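Side-chain contacts in AimR transcriptional regulator (Bacillus phage phi3T, PDB 5ZVV), which activates transcription of the aimX locus as a dimer in the phage lysis-lysogeny switch and is made monomeric and inactive by the arbitrium peptide: residues Leu207-Ala210 / Arg211-Asn215; Ser214-Ala217 / Ile218-Asn222; Ile226-Phe229 / Ala230-Ile234; Ile234-Thr237 / Leu238-Glu241; Glu245-Lys248 / Ala249-Gly253. All coordinates share one frame; numbering follows the deposited sequence.

Contact 1: residues Leu207-Ala210 / Arg211-Asn215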
loop_
_atom_site.group_PDB
_atom_site.type_symbol
_atom_site.label_atom_id
_atom_site.label_comp_id
_atom_site.label_asym_id
_atom_site.label_seq_id
_atom_site.Cartn_x
_atom_site.Cartn_y
_atom_site.Cartn_z
ATOM N N LEU A 207 -19.660 9.190 1.119
ATOM C CA LEU A 207 -20.488 9.546 -0.028
ATOM C C LEU A 207 -20.467 11.046 -0.293
ATOM O O LEU A 207 -20.377 11.472 -1.452
ATOM C CB LEU A 207 -21.918 9.051 0.188
ATOM C CG LEU A 207 -22.066 7.573 0.560
ATOM C CD1 LEU A 207 -23.535 7.164 0.603
ATOM C CD2 LEU A 207 -21.284 6.684 -0.395
ATOM N N LEU A 208 -20.552 11.864 0.761
ATOM C CA LEU A 208 -20.559 13.311 0.569
ATOM C C LEU A 208 -19.250 13.789 -0.045
ATOM O O LEU A 208 -19.247 14.660 -0.921
ATOM C CB LEU A 208 -20.814 14.021 1.900
ATOM C CG LEU A 208 -22.154 13.745 2.583
ATOM C CD1 LEU A 208 -22.261 14.533 3.882
ATOM C CD2 LEU A 208 -23.312 14.073 1.652
ATOM N N GLU A 209 -18.128 13.229 0.408
ATOM C CA GLU A 209 -16.830 13.578 -0.160
ATOM C C GLU A 209 -16.753 13.196 -1.635
ATOM O O GLU A 209 -16.274 13.980 -2.468
ATOM C CB GLU A 209 -15.735 12.884 0.647
ATOM C CG GLU A 209 -14.338 13.423 0.463
ATOM C CD GLU A 209 -13.379 12.836 1.482
ATOM O OE1 GLU A 209 -13.857 12.326 2.519
ATOM O OE2 GLU A 209 -12.156 12.876 1.244
ATOM N N ALA A 210 -17.230 11.997 -1.979
ATOM C CA ALA A 210 -17.214 11.557 -3.370
ATOM C C ALA A 210 -18.068 12.465 -4.245
ATOM O O ALA A 210 -17.659 12.840 -5.351
ATOM C CB ALA A 210 -17.697 10.111 -3.467
ATOM N N ARG A 211 -19.259 12.833 -3.764
ATOM C CA ARG A 211 -20.102 13.759 -4.512
ATOM C C ARG A 211 -19.430 15.119 -4.657
ATOM O O ARG A 211 -19.536 15.761 -5.708
ATOM C CB ARG A 211 -21.461 13.902 -3.827
ATOM C CG ARG A 211 -22.264 12.612 -3.778
ATOM C CD ARG A 211 -23.511 12.761 -2.919
ATOM N NE ARG A 211 -24.102 11.461 -2.613
ATOM C CZ ARG A 211 -25.024 11.258 -1.679
ATOM N NH1 ARG A 211 -25.468 12.273 -0.951
ATOM N NH2 ARG A 211 -25.498 10.038 -1.469
ATOM N N GLN A 212 -18.740 15.578 -3.609
ATOM C CA GLN A 212 -18.025 16.850 -3.684
ATOM C C GLN A 212 -16.985 16.827 -4.794
ATOM O O GLN A 212 -16.939 17.729 -5.641
ATOM C CB GLN A 212 -17.355 17.158 -2.345
ATOM C CG GLN A 212 -18.282 17.666 -1.261
ATOM C CD GLN A 212 -17.552 17.901 0.050
ATOM O OE1 GLN A 212 -16.645 17.149 0.413
ATOM N NE2 GLN A 212 -17.937 18.955 0.764
ATOM N N HIS A 213 -16.137 15.794 -4.804
ATOM C CA HIS A 213 -15.095 15.711 -5.823
ATOM C C HIS A 213 -15.694 15.562 -7.217
ATOM O O HIS A 213 -15.200 16.166 -8.178
ATOM C CB HIS A 213 -14.146 14.553 -5.512
ATOM C CG HIS A 213 -13.343 14.745 -4.263
ATOM N ND1 HIS A 213 -12.434 15.771 -4.114
ATOM C CD2 HIS A 213 -13.306 14.040 -3.108
ATOM C CE1 HIS A 213 -11.873 15.691 -2.919
ATOM N NE2 HIS A 213 -12.386 14.649 -2.289
ATOM N N SER A 214 -16.758 14.763 -7.350
ATOM C CA SER A 214 -17.378 14.567 -8.659
ATOM C C SER A 214 -17.960 15.873 -9.186
ATOM O O SER A 214 -17.730 16.253 -10.342
ATOM C CB SER A 214 -18.468 13.495 -8.576
ATOM O OG SER A 214 -17.951 12.243 -8.157
ATOM N N ASN A 215 -18.714 16.578 -8.340
ATOM C CA ASN A 215 -19.303 17.846 -8.747
ATOM C C ASN A 215 -18.229 18.865 -9.093
ATOM O O ASN A 215 -18.382 19.637 -10.044
ATOM C CB ASN A 215 -20.216 18.377 -7.642
ATOM C CG ASN A 215 -21.581 17.724 -7.651
ATOM O OD1 ASN A 215 -22.177 17.517 -8.710
ATOM N ND2 ASN A 215 -22.087 17.394 -6.471
#
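R211 reaches back over the first turn of helix 207-220 to L207 and L208. Its extended chain carries the guanidinium past L207, whose CB sits 3.9 Å above one face of the group, toward the rim; R211 NH1 lies 3.8 Å from L208 CD2. The charged end is held elsewhere: NH2 makes a salt bridge with E241 and NE a hydrogen bond with T237. Q212 CG passes 3.2 Å from L208 O, the carbonyl its own amide pairs with. H213 lies alongside E209, both side chains pointing the same way. H213 NE2 is 3.6 Å from E209 CG, while E209 OE2 lies in the ring plane at its edge, the carboxylate turned 50° from the ring; E209 OE1 is bonded to S206. S214 bends its hydroxyl back beside its backbone N (chi1 -60°), from where OG donates to A210 O at 2.9 Å. S214 N also donates to A210 O at 2.9 Å, and the two donors arrive from opposite faces of the carbonyl plane. One carbonyl thus satisfies the buried serine hydroxyl within its own helix, whereas the arginine charge is directed out to the chain that follows helix 224-237.

Contact 2: residues Ser214-Ala217 / Ile218-Asn222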
loop_
_atom_site.group_PDB
_atom_site.type_symbol
_atom_site.label_atom_id
_atom_site.label_comp_id
_atom_site.label_asym_id
_atom_site.label_seq_id
_atom_site.Cartn_x
_atom_site.Cartn_y
_atom_site.Cartn_z
ATOM N N SER A 214 -16.758 14.763 -7.350
ATOM C CA SER A 214 -17.378 14.567 -8.659
ATOM C C SER A 214 -17.960 15.873 -9.186
ATOM O O SER A 214 -17.730 16.253 -10.342
ATOM C CB SER A 214 -18.468 13.495 -8.576
ATOM O OG SER A 214 -17.951 12.243 -8.157
ATOM N N ASN A 215 -18.714 16.578 -8.340
ATOM C CA ASN A 215 -19.303 17.846 -8.747
ATOM C C ASN A 215 -18.229 18.865 -9.093
ATOM O O ASN A 215 -18.382 19.637 -10.044
ATOM C CB ASN A 215 -20.216 18.377 -7.642
ATOM C CG ASN A 215 -21.581 17.724 -7.651
ATOM O OD1 ASN A 215 -22.177 17.517 -8.710
ATOM N ND2 ASN A 215 -22.087 17.394 -6.471
ATOM N N ARG A 216 -17.130 18.880 -8.338
ATOM C CA ARG A 216 -16.056 19.814 -8.660
ATOM C C ARG A 216 -15.421 19.476 -10.005
ATOM O O ARG A 216 -15.103 20.378 -10.795
ATOM C CB ARG A 216 -15.011 19.821 -7.545
ATOM C CG ARG A 216 -14.068 20.995 -7.650
ATOM C CD ARG A 216 -13.297 21.264 -6.377
ATOM N NE ARG A 216 -12.412 22.409 -6.571
ATOM C CZ ARG A 216 -11.138 22.316 -6.942
ATOM N NH1 ARG A 216 -10.416 23.411 -7.113
ATOM N NH2 ARG A 216 -10.584 21.127 -7.132
ATOM N N ALA A 217 -15.242 18.182 -10.289
ATOM C CA ALA A 217 -14.740 17.777 -11.597
ATOM C C ALA A 217 -15.669 18.245 -12.708
ATOM O O ALA A 217 -15.208 18.762 -13.732
ATOM C CB ALA A 217 -14.564 16.259 -11.647
ATOM N N ILE A 218 -16.983 18.083 -12.520
ATOM C CA ILE A 218 -17.944 18.548 -13.519
ATOM C C ILE A 218 -17.854 20.060 -13.687
ATOM O O ILE A 218 -17.985 20.587 -14.799
ATOM C CB ILE A 218 -19.370 18.108 -13.135
ATOM C CG1 ILE A 218 -19.525 16.595 -13.285
ATOM C CG2 ILE A 218 -20.410 18.837 -13.977
ATOM C CD1 ILE A 218 -20.728 16.032 -12.556
ATOM N N GLU A 219 -17.624 20.783 -12.588
ATOM C CA GLU A 219 -17.598 22.239 -12.651
ATOM C C GLU A 219 -16.338 22.756 -13.332
ATOM O O GLU A 219 -16.365 23.828 -13.945
ATOM C CB GLU A 219 -17.725 22.826 -11.243
ATOM C CG GLU A 219 -19.095 22.612 -10.606
ATOM C CD GLU A 219 -19.072 22.723 -9.087
ATOM O OE1 GLU A 219 -18.031 23.130 -8.526
ATOM O OE2 GLU A 219 -20.099 22.396 -8.452
ATOM N N ASN A 220 -15.234 22.017 -13.245
ATOM C CA ASN A 220 -13.967 22.458 -13.813
ATOM C C ASN A 220 -13.664 21.869 -15.184
ATOM O O ASN A 220 -12.646 22.231 -15.781
ATOM C CB ASN A 220 -12.821 22.136 -12.850
ATOM C CG ASN A 220 -12.847 22.999 -11.605
ATOM O OD1 ASN A 220 -13.415 24.090 -11.602
ATOM N ND2 ASN A 220 -12.229 22.511 -10.535
ATOM N N SER A 221 -14.500 20.969 -15.699
ATOM C CA SER A 221 -14.146 20.244 -16.911
ATOM C C SER A 221 -15.347 20.087 -17.829
ATOM O O SER A 221 -16.472 19.871 -17.370
ATOM C CB SER A 221 -13.575 18.859 -16.581
ATOM O OG SER A 221 -13.212 18.164 -17.763
ATOM N N ASN A 222 -15.090 20.202 -19.132
ATOM C CA ASN A 222 -16.037 19.814 -20.168
ATOM C C ASN A 222 -15.540 18.618 -20.972
ATOM O O ASN A 222 -16.066 18.344 -22.056
ATOM C CB ASN A 222 -16.330 20.995 -21.094
ATOM C CG ASN A 222 -17.155 22.072 -20.417
ATOM O OD1 ASN A 222 -18.150 21.779 -19.751
ATOM N ND2 ASN A 222 -16.739 23.324 -20.572
#
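N220 N is shared between two carbonyls of the preceding turn: it donates to R216 O at 3.0 Å, with a bent N-H...O angle of 138°, and weakly to A217 O at 3.3 Å. R216 and N220 also meet through their side chains. N220 ND2 sits 3.8 Å above the centre of one face of the R216 guanidinium, with the amide plane almost perpendicular to it at 87°. R216 brings the group there by holding CG opposite its backbone N (chi1 -166°) and running straight out as far as NE, so that the amide also comes beside R216 CG. Around the helix, E219 runs extended past the carbonyl of N215, E219 CG lying 3.1 Å from N215 O; its carboxylate stays well short of the R216 guanidinium. I218 CG1 passes 3.5 Å from S214 O, and the side chain packs on A230 and Y231 of helix 224-237. The segment is the last turn of helix 207-220, which runs antiparallel to helix 224-237, consistent with the helical-hairpin architecture of the TPR clan. R216 and A217 face S194 of helix 184-203. Beyond N220 the chain leaves helical geometry at S221, whose CB is 3.3 Å from A217 O and whose OG accepts from V223 N two residues on, as in an ST turn leading into the next helix.

Contact 3: residues Ile226-Phe229 / Ala230-Ile234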
loop_
_atom_site.group_PDB
_atom_site.type_symbol
_atom_site.label_atom_id
_atom_site.label_comp_id
_atom_site.label_asym_id
_atom_site.label_seq_id
_atom_site.Cartn_x
_atom_site.Cartn_y
_atom_site.Cartn_z
ATOM N N ILE A 226 -14.240 12.796 -18.257
ATOM C CA ILE A 226 -14.294 13.269 -16.877
ATOM C C ILE A 226 -15.738 13.368 -16.404
ATOM O O ILE A 226 -16.101 12.838 -15.348
ATOM C CB ILE A 226 -13.567 14.619 -16.743
ATOM C CG1 ILE A 226 -12.063 14.452 -16.990
ATOM C CG2 ILE A 226 -13.834 15.247 -15.371
ATOM C CD1 ILE A 226 -11.359 13.584 -15.965
ATOM N N CYS A 227 -16.586 14.041 -17.182
ATOM C CA CYS A 227 -17.966 14.245 -16.753
ATOM C C CYS A 227 -18.734 12.931 -16.714
ATOM O O CYS A 227 -19.560 12.715 -15.817
ATOM C CB CYS A 227 -18.658 15.247 -17.673
ATOM S SG CYS A 227 -17.969 16.910 -17.599
ATOM N N PHE A 228 -18.472 12.041 -17.675
ATOM C CA PHE A 228 -19.119 10.733 -17.678
ATOM C C PHE A 228 -18.813 9.972 -16.394
ATOM O O PHE A 228 -19.727 9.514 -15.698
ATOM C CB PHE A 228 -18.682 9.923 -18.902
ATOM C CG PHE A 228 -19.107 8.482 -18.847
ATOM C CD1 PHE A 228 -20.411 8.119 -19.150
ATOM C CD2 PHE A 228 -18.211 7.493 -18.478
ATOM C CE1 PHE A 228 -20.809 6.799 -19.085
ATOM C CE2 PHE A 228 -18.605 6.169 -18.416
ATOM C CZ PHE A 228 -19.904 5.824 -18.718
ATOM N N PHE A 229 -17.529 9.831 -16.056
ATOM C CA PHE A 229 -17.197 9.119 -14.828
ATOM C C PHE A 229 -17.619 9.884 -13.579
ATOM O O PHE A 229 -17.816 9.268 -12.527
ATOM C CB PHE A 229 -15.703 8.799 -14.787
ATOM C CG PHE A 229 -15.326 7.630 -15.649
ATOM C CD1 PHE A 229 -15.744 6.350 -15.315
ATOM C CD2 PHE A 229 -14.580 7.806 -16.800
ATOM C CE1 PHE A 229 -15.415 5.267 -16.107
ATOM C CE2 PHE A 229 -14.246 6.725 -17.600
ATOM C CZ PHE A 229 -14.664 5.455 -17.251
ATOM N N ALA A 230 -17.791 11.203 -13.676
ATOM C CA ALA A 230 -18.268 11.967 -12.531
ATOM C C ALA A 230 -19.730 11.654 -12.233
ATOM O O ALA A 230 -20.089 11.351 -11.087
ATOM C CB ALA A 230 -18.068 13.459 -12.781
ATOM N N TYR A 231 -20.593 11.722 -13.254
ATOM C CA TYR A 231 -21.998 11.372 -13.043
ATOM C C TYR A 231 -22.164 9.892 -12.726
ATOM O O TYR A 231 -23.053 9.518 -11.951
ATOM C CB TYR A 231 -22.830 11.761 -14.265
ATOM C CG TYR A 231 -23.117 13.239 -14.335
ATOM C CD1 TYR A 231 -23.960 13.843 -13.408
ATOM C CD2 TYR A 231 -22.543 14.036 -15.317
ATOM C CE1 TYR A 231 -24.226 15.196 -13.459
ATOM C CE2 TYR A 231 -22.801 15.393 -15.376
ATOM C CZ TYR A 231 -23.644 15.967 -14.443
ATOM O OH TYR A 231 -23.906 17.317 -14.493
ATOM N N LEU A 232 -21.319 9.042 -13.315
ATOM C CA LEU A 232 -21.290 7.637 -12.932
ATOM C C LEU A 232 -20.996 7.485 -11.444
ATOM O O LEU A 232 -21.647 6.692 -10.750
ATOM C CB LEU A 232 -20.246 6.899 -13.772
ATOM C CG LEU A 232 -20.352 5.381 -13.891
ATOM C CD1 LEU A 232 -21.632 4.994 -14.618
ATOM C CD2 LEU A 232 -19.129 4.820 -14.608
ATOM N N THR A 233 -20.033 8.257 -10.931
ATOM C CA THR A 233 -19.685 8.165 -9.515
ATOM C C THR A 233 -20.816 8.674 -8.628
ATOM O O THR A 233 -21.124 8.060 -7.601
ATOM C CB THR A 233 -18.397 8.940 -9.232
ATOM O OG1 THR A 233 -17.322 8.385 -9.999
ATOM C CG2 THR A 233 -18.040 8.860 -7.753
ATOM N N ILE A 234 -21.440 9.795 -9.001
ATOM C CA ILE A 234 -22.552 10.326 -8.210
ATOM C C ILE A 234 -23.681 9.303 -8.130
ATOM O O ILE A 234 -24.164 8.949 -7.040
ATOM C CB ILE A 234 -23.035 11.663 -8.803
ATOM C CG1 ILE A 234 -21.961 12.742 -8.629
ATOM C CG2 ILE A 234 -24.355 12.100 -8.169
ATOM C CD1 ILE A 234 -22.280 14.053 -9.318
#
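The rings of F228 and F229 both touch L232 CD2, each obliquely: F229 CD1 is 3.8 Å from this methyl and F228 CE2 4.1 Å. F228 CD2 also stands 3.9 Å above the centre of one face of the F229 ring. Beyond the helix, H262 stacks on F228 and meets F229 edge-to-face, extending the aromatic group. L232 lies alongside both phenylalanines and points the same way, with CG opposite its backbone N (chi1 -160°), which sets the branch beside both rings; L232 also packs on L266 and A269 of helix 260-277. Y231 CD2 comes within 3.3 Å of C227 O, which meets the ring obliquely. On another flank F229 O takes two hydrogen bonds, from T233 OG1 at 2.7 Å and from T233 N at 2.9 Å, on opposite faces of its plane. The hydroxyl lies nearer that plane than the amide, which stands 39° out of it. N199 OD1 also lies at hydrogen-bonding distance of T233 OG1, tying this buried polar spot to helix 184-203. Helix 224-237, flanked by helices on several sides and knit by aromatic and aliphatic side chains, is an interior helix of the superhelical array of helical hairpins expected of a TPR-clan regulator.

Contact 4: residues Ile234-Thr237 / Leu238-Glu241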
loop_
_atom_site.group_PDB
_atom_site.type_symbol
_atom_site.label_atom_id
_atom_site.label_comp_id
_atom_site.label_asym_id
_atom_site.label_seq_id
_atom_site.Cartn_x
_atom_site.Cartn_y
_atom_site.Cartn_z
ATOM N N ILE A 234 -21.440 9.795 -9.001
ATOM C CA ILE A 234 -22.552 10.326 -8.210
ATOM C C ILE A 234 -23.681 9.303 -8.130
ATOM O O ILE A 234 -24.164 8.949 -7.040
ATOM C CB ILE A 234 -23.035 11.663 -8.803
ATOM C CG1 ILE A 234 -21.961 12.742 -8.629
ATOM C CG2 ILE A 234 -24.355 12.100 -8.169
ATOM C CD1 ILE A 234 -22.280 14.053 -9.318
ATOM N N GLY A 235 -24.106 8.800 -9.294
ATOM C CA GLY A 235 -25.118 7.759 -9.308
ATOM C C GLY A 235 -24.736 6.569 -8.454
ATOM O O GLY A 235 -25.578 5.994 -7.762
ATOM N N ASN A 236 -23.455 6.190 -8.478
ATOM C CA ASN A 236 -23.003 5.092 -7.630
ATOM C C ASN A 236 -23.154 5.436 -6.153
ATOM O O ASN A 236 -23.508 4.572 -5.342
ATOM C CB ASN A 236 -21.553 4.732 -7.950
ATOM C CG ASN A 236 -21.408 4.036 -9.286
ATOM O OD1 ASN A 236 -22.389 3.576 -9.865
ATOM N ND2 ASN A 236 -20.179 3.949 -9.780
ATOM N N THR A 237 -22.898 6.691 -5.780
ATOM C CA THR A 237 -23.091 7.081 -4.388
ATOM C C THR A 237 -24.559 7.095 -3.992
ATOM O O THR A 237 -24.859 7.098 -2.794
ATOM C CB THR A 237 -22.497 8.462 -4.100
ATOM O OG1 THR A 237 -23.229 9.458 -4.825
ATOM C CG2 THR A 237 -21.029 8.517 -4.478
ATOM N N LEU A 238 -25.477 7.113 -4.960
ATOM C CA LEU A 238 -26.902 7.137 -4.646
ATOM C C LEU A 238 -27.586 5.773 -4.755
ATOM O O LEU A 238 -28.814 5.705 -4.638
ATOM C CB LEU A 238 -27.616 8.142 -5.550
ATOM C CG LEU A 238 -27.254 9.611 -5.347
ATOM C CD1 LEU A 238 -27.801 10.446 -6.494
ATOM C CD2 LEU A 238 -27.794 10.103 -4.010
ATOM N N ILE A 239 -26.828 4.689 -4.949
ATOM C CA ILE A 239 -27.430 3.400 -5.303
ATOM C C ILE A 239 -28.381 2.915 -4.213
ATOM O O ILE A 239 -29.493 2.455 -4.500
ATOM C CB ILE A 239 -26.332 2.359 -5.594
ATOM C CG1 ILE A 239 -25.654 2.652 -6.935
ATOM C CG2 ILE A 239 -26.909 0.948 -5.587
ATOM C CD1 ILE A 239 -24.503 1.721 -7.250
ATOM N N PHE A 240 -27.967 3.005 -2.951
ATOM C CA PHE A 240 -28.750 2.458 -1.852
ATOM C C PHE A 240 -29.632 3.491 -1.162
ATOM O O PHE A 240 -30.323 3.146 -0.201
ATOM C CB PHE A 240 -27.823 1.802 -0.825
ATOM C CG PHE A 240 -26.967 0.713 -1.398
ATOM C CD1 PHE A 240 -27.460 -0.574 -1.537
ATOM C CD2 PHE A 240 -25.674 0.980 -1.813
ATOM C CE1 PHE A 240 -26.674 -1.578 -2.073
ATOM C CE2 PHE A 240 -24.882 -0.018 -2.347
ATOM C CZ PHE A 240 -25.382 -1.300 -2.478
ATOM N N GLU A 241 -29.641 4.739 -1.631
ATOM C CA GLU A 241 -30.433 5.793 -1.002
ATOM C C GLU A 241 -31.726 6.096 -1.749
ATOM O O GLU A 241 -32.796 6.147 -1.136
ATOM C CB GLU A 241 -29.603 7.076 -0.876
ATOM C CG GLU A 241 -28.433 6.976 0.083
ATOM C CD GLU A 241 -27.698 8.293 0.240
ATOM O OE1 GLU A 241 -28.190 9.318 -0.279
ATOM O OE2 GLU A 241 -26.629 8.302 0.886
HETATM O O HOH W 1 -25.928 5.116 -1.618
#
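L238 N, the first amide past the end of helix 224-237, faces two carbonyls. It donates to G235 O at 3.0 Å, from a direction 70° out of that carbonyl's plane, and weakly to I234 O at 3.1 Å. One residue on, I239 N makes a weak bond of 3.3 Å to N236 O, so the last turn tightens from i to i+4 toward i to i+3 pairing. A water continues the path, bonded both to T237 O and to F240 N, the latter at 3.2 Å. Side-chain polar bonds hold this end from within and without. T237 OG1, set between its backbone N and carbonyl carbon (chi1 66°), turns in and lies so close to I234 O that the length of this bond is doubtful. N236 OD1 is bonded to Y250 OH, while T237 and E241 also serve R211 of helix 207-220. Packing contacts complete the turn. I234 CG2 lies 4.2 Å from L238 CD1, an apolar pair with the two chains side by side. I239 runs alongside N236, its CD1 3.8 Å from N236 OD1 and its CG1 3.3 Å from N236 O. I239 CG2 also sits 3.9 Å above the centre of one face of the F240 ring, which meets Y358 edge-to-face. The segment is the C-terminal end of helix 224-237, where the pairing shifts to i to i+3, and its turn toward helix 243-252, a short interhelical link consistent with the TPR-like fold.

Contact 5: residues Glu245-Lys248 / Ala249-Gly253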
loop_
_atom_site.group_PDB
_atom_site.type_symbol
_atom_site.label_atom_id
_atom_site.label_comp_id
_atom_site.label_asym_id
_atom_site.label_seq_id
_atom_site.Cartn_x
_atom_site.Cartn_y
_atom_site.Cartn_z
ATOM N N GLU A 245 -33.088 9.356 -8.005
ATOM C CA GLU A 245 -31.976 10.301 -8.076
ATOM C C GLU A 245 -30.728 9.648 -8.657
ATOM O O GLU A 245 -30.030 10.254 -9.482
ATOM C CB GLU A 245 -31.695 10.885 -6.692
ATOM C CG GLU A 245 -32.769 11.851 -6.217
ATOM C CD GLU A 245 -32.960 13.015 -7.173
ATOM O OE1 GLU A 245 -31.944 13.553 -7.663
ATOM O OE2 GLU A 245 -34.123 13.385 -7.443
ATOM N N ALA A 246 -30.428 8.416 -8.236
ATOM C CA ALA A 246 -29.322 7.675 -8.838
ATOM C C ALA A 246 -29.521 7.530 -10.340
ATOM O O ALA A 246 -28.614 7.818 -11.133
ATOM C CB ALA A 246 -29.189 6.301 -8.179
ATOM N N LYS A 247 -30.716 7.097 -10.747
ATOM C CA LYS A 247 -31.021 6.966 -12.166
ATOM C C LYS A 247 -30.889 8.304 -12.883
ATOM O O LYS A 247 -30.448 8.357 -14.036
ATOM C CB LYS A 247 -32.427 6.396 -12.345
ATOM C CG LYS A 247 -32.854 6.222 -13.792
ATOM C CD LYS A 247 -34.281 5.697 -13.880
ATOM C CE LYS A 247 -34.692 5.440 -15.323
ATOM N NZ LYS A 247 -36.095 4.956 -15.429
ATOM N N LYS A 248 -31.253 9.399 -12.209
ATOM C CA LYS A 248 -31.164 10.711 -12.841
ATOM C C LYS A 248 -29.712 11.114 -13.078
ATOM O O LYS A 248 -29.384 11.692 -14.123
ATOM C CB LYS A 248 -31.890 11.751 -11.988
ATOM C CG LYS A 248 -32.224 13.035 -12.730
ATOM C CD LYS A 248 -33.340 13.808 -12.034
ATOM C CE LYS A 248 -32.921 14.270 -10.652
ATOM N NZ LYS A 248 -33.983 15.072 -9.978
ATOM N N ALA A 249 -28.824 10.809 -12.128
ATOM C CA ALA A 249 -27.405 11.101 -12.330
ATOM C C ALA A 249 -26.816 10.231 -13.436
ATOM O O ALA A 249 -26.119 10.730 -14.335
ATOM C CB ALA A 249 -26.640 10.906 -11.020
ATOM N N TYR A 250 -27.082 8.921 -13.381
ATOM C CA TYR A 250 -26.657 8.020 -14.448
ATOM C C TYR A 250 -27.077 8.550 -15.813
ATOM O O TYR A 250 -26.261 8.645 -16.736
ATOM C CB TYR A 250 -27.243 6.625 -14.227
ATOM C CG TYR A 250 -26.611 5.844 -13.101
ATOM C CD1 TYR A 250 -25.255 5.954 -12.825
ATOM C CD2 TYR A 250 -27.374 4.989 -12.318
ATOM C CE1 TYR A 250 -24.677 5.233 -11.796
ATOM C CE2 TYR A 250 -26.807 4.268 -11.289
ATOM C CZ TYR A 250 -25.460 4.393 -11.032
ATOM O OH TYR A 250 -24.902 3.671 -10.006
ATOM N N ILE A 251 -28.355 8.910 -15.953
ATOM C CA ILE A 251 -28.850 9.414 -17.231
ATOM C C ILE A 251 -28.154 10.716 -17.602
ATOM O O ILE A 251 -27.892 10.973 -18.783
ATOM C CB ILE A 251 -30.383 9.575 -17.181
ATOM C CG1 ILE A 251 -31.055 8.204 -17.081
ATOM C CG2 ILE A 251 -30.890 10.314 -18.408
ATOM C CD1 ILE A 251 -32.559 8.276 -16.931
ATOM N N LYS A 252 -27.825 11.551 -16.608
ATOM C CA LYS A 252 -27.026 12.740 -16.896
ATOM C C LYS A 252 -25.666 12.373 -17.475
ATOM O O LYS A 252 -25.074 13.163 -18.216
ATOM C CB LYS A 252 -26.846 13.587 -15.636
ATOM C CG LYS A 252 -28.061 14.414 -15.264
ATOM C CD LYS A 252 -27.793 15.238 -14.022
ATOM C CE LYS A 252 -29.049 15.950 -13.553
ATOM N NZ LYS A 252 -28.810 16.682 -12.279
ATOM N N GLY A 253 -25.155 11.186 -17.153
ATOM C CA GLY A 253 -23.911 10.750 -17.777
ATOM C C GLY A 253 -24.024 10.370 -19.248
ATOM O O GLY A 253 -22.986 10.216 -19.904
#
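I251 lies against K247 along helix 243-252: I251 CD1 touches the lysine's aliphatic chain at K247 CG, 3.8 Å away, and at K247 CE, the two chains crossing at an angle. I251 CG1 also passes 3.1 Å from K247 O. One residue earlier, A246 O meets the Y250 ring obliquely, 3.3 Å from Y250 CD2, and Y250 CE2 comes near A246 CB at 4.4 Å. K252 runs extended past K248, K252 CG lying 3.2 Å from K248 O. K248 itself bends at chi3 (64°), which turns NZ toward E245 for a salt bridge of 3.0 Å to E245 OE2, met on the syn side and 16° out of the carboxylate plane. The K252 ammonium group stands nearby but does not touch either charged group. These side chains belong to a regular helix whose amides A249 to K252 each pair four residues back, the next helix after 224-237 in the TPR-like array. Farther out, the Y250 ring, its hydroxyl engaged by N236, packs on A269 and L270 of helix 260-277. A249 rests on I234 and K252 on Y231, while K247 reaches L270, L273 and W283.

In the fold
The five contacts follow the chain through three successive helices. Contacts 1 and 2 lie on helix 207-220, sharing S214 and N215, with centres 11 Å apart; contacts 3 and 4 occupy helix 224-237 and its exit, sharing I234, with centres 12 Å apart; contact 5 sits on helix 243-252. The middle helix joins the set: the centre of contact 3 is 9 Å from those of contacts 2 and 5 and it touches both, whereas contact 5 stays about 7 to 8 Å, nearest atoms, from contacts 1 and 2. Contact 4 touches contacts 1 and 5 through polar bonds and L238 packing. Such layer-by-layer stacking of neighbouring helices builds the all-helical scaffold of this dimeric regulator.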